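Local coordinates for protein glutaredoxin 1 (Francisella tularensis subsp. tularensis, PDB 3MSZ) that binds glutathione and, as a member of the glutaredoxin family with a redox-active cysteine pair, probably reduces protein disulfides, at residues W23-E26 with A30-E33. Residues are numbered along the deposited sequence; the frame is centred on the assembly and turned at random.
Sequences WFEE and AFDE
Phe31 packs against helix 15-26 through the CD1 corner of its ring, which lies 3.8 Å from CB of Phe24. The root of the Phe24 side chain thus makes the contact. Phe24 holds CG beside its own backbone N (chi1 -74°), a usual helical choice, and its buried ring has Trp23 CE3 over one face. Further round the Phe31 ring comes Glu25, whose CG lies in the ring plane, 3.9 Å from Phe31 CE1. Beyond CG the glutamate chain runs extended and carries OE2 to the ring edge, 3.8 Å from Phe31 CZ, with carboxylate and ring planes 53° apart. A long residue suits this exposed position: its CG methylene adds apolar contact, while the carboxylate is placed where the weakly positive C-H edge would favour it. Phe31 reaches both partners with CG set between its backbone N and carbonyl carbon (chi1 57°). No hydrogen bond joins the two segments. The contact lies at the helix-to-strand connection of the beta-alpha-beta unit formed by strand 6-10, helix 15-26 and strand 32-35, in a thioredoxin fold. Large apolar rings suit both phenylalanines: Phe24 is buried against Val6, Ile8 and Leu78 of helix 75-80, and the partly exposed Phe31 spans from Val6 and Ile8 to helix 15-26.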
loop_
_atom_site.group_PDB
_atom_site.type_symbol
_atom_site.label_atom_id
_atom_site.label_comp_id
_atom_site.label_asym_id
_atom_site.label_seq_id
_atom_site.Cartn_x
_atom_site.Cartn_y
_atom_site.Cartn_z
ATOM N N TRP A 23 6.505 1.608 9.262
ATOM C CA TRP A 23 6.494 3.063 9.175
ATOM C C TRP A 23 5.203 3.653 9.768
ATOM O O TRP A 23 5.229 4.630 10.529
ATOM C CB TRP A 23 6.676 3.540 7.724
ATOM C CG TRP A 23 6.856 5.040 7.627
ATOM C CD1 TRP A 23 8.042 5.738 7.737
ATOM C CD2 TRP A 23 5.827 6.031 7.457
ATOM N NE1 TRP A 23 7.806 7.091 7.628
ATOM C CE2 TRP A 23 6.462 7.303 7.446
ATOM C CE3 TRP A 23 4.439 5.972 7.308
ATOM C CZ2 TRP A 23 5.749 8.512 7.277
ATOM C CZ3 TRP A 23 3.723 7.188 7.146
ATOM C CH2 TRP A 23 4.388 8.434 7.141
ATOM N N PHE A 24 4.068 3.084 9.388
ATOM C CA PHE A 24 2.788 3.555 9.908
ATOM C C PHE A 24 2.718 3.358 11.420
ATOM O O PHE A 24 2.305 4.265 12.151
ATOM C CB PHE A 24 1.624 2.860 9.193
ATOM C CG PHE A 24 1.411 3.372 7.788
ATOM C CD1 PHE A 24 0.951 4.673 7.576
ATOM C CD2 PHE A 24 1.692 2.578 6.691
ATOM C CE1 PHE A 24 0.776 5.181 6.282
ATOM C CE2 PHE A 24 1.500 3.064 5.391
ATOM C CZ PHE A 24 1.049 4.378 5.194
ATOM N N GLU A 25 3.136 2.175 11.871
ATOM C CA GLU A 25 3.169 1.856 13.302
ATOM C C GLU A 25 4.091 2.777 14.110
ATOM O O GLU A 25 3.743 3.165 15.214
ATOM C CB GLU A 25 3.539 0.380 13.528
ATOM C CG GLU A 25 2.390 -0.564 13.141
ATOM C CD GLU A 25 2.820 -1.999 12.829
ATOM O OE1 GLU A 25 4.012 -2.249 12.527
ATOM O OE2 GLU A 25 1.937 -2.883 12.872
ATOM N N GLU A 26 5.259 3.118 13.574
ATOM C CA GLU A 26 6.217 3.978 14.294
ATOM C C GLU A 26 5.701 5.396 14.370
ATOM O O GLU A 26 6.179 6.209 15.167
ATOM C CB GLU A 26 7.627 3.938 13.649
ATOM C CG GLU A 26 8.342 2.550 13.800
ATOM C CD GLU A 26 8.585 2.126 15.288
ATOM O OE1 GLU A 26 8.837 2.990 16.151
ATOM O OE2 GLU A 26 8.520 0.916 15.600
ATOM N N ALA A 30 -3.011 4.085 12.269
ATOM C CA ALA A 30 -3.712 2.819 12.061
ATOM C C ALA A 30 -3.922 2.566 10.578
ATOM O O ALA A 30 -3.957 3.487 9.790
ATOM C CB ALA A 30 -5.064 2.821 12.784
ATOM N N PHE A 31 -4.063 1.307 10.199
ATOM C CA PHE A 31 -4.244 0.972 8.791
ATOM C C PHE A 31 -4.993 -0.344 8.720
ATOM O O PHE A 31 -4.976 -1.127 9.680
ATOM C CB PHE A 31 -2.891 0.841 8.071
ATOM C CG PHE A 31 -1.955 -0.183 8.693
ATOM C CD1 PHE A 31 -1.000 0.201 9.639
ATOM C CD2 PHE A 31 -2.050 -1.531 8.357
ATOM C CE1 PHE A 31 -0.144 -0.746 10.218
ATOM C CE2 PHE A 31 -1.196 -2.495 8.941
ATOM C CZ PHE A 31 -0.243 -2.102 9.861
ATOM N N ASP A 32 -5.655 -0.560 7.589
ATOM C CA ASP A 32 -6.282 -1.831 7.272
ATOM C C ASP A 32 -5.421 -2.574 6.253
ATOM O O ASP A 32 -5.098 -2.052 5.164
ATOM C CB ASP A 32 -7.690 -1.626 6.700
ATOM C CG ASP A 32 -8.395 -2.950 6.405
ATOM O OD1 ASP A 32 -8.655 -3.716 7.365
ATOM O OD2 ASP A 32 -8.677 -3.231 5.216
ATOM N N GLU A 33 -5.050 -3.794 6.613
ATOM C CA GLU A 33 -4.201 -4.602 5.765
ATOM C C GLU A 33 -5.046 -5.669 5.077
ATOM O O GLU A 33 -5.838 -6.373 5.721
ATOM C CB GLU A 33 -3.087 -5.272 6.590
ATOM C CG GLU A 33 -2.090 -6.086 5.736
ATOM C CD GLU A 33 -1.038 -6.834 6.587
ATOM O OE1 GLU A 33 -1.287 -7.011 7.789
ATOM O OE2 GLU A 33 0.032 -7.262 6.064
#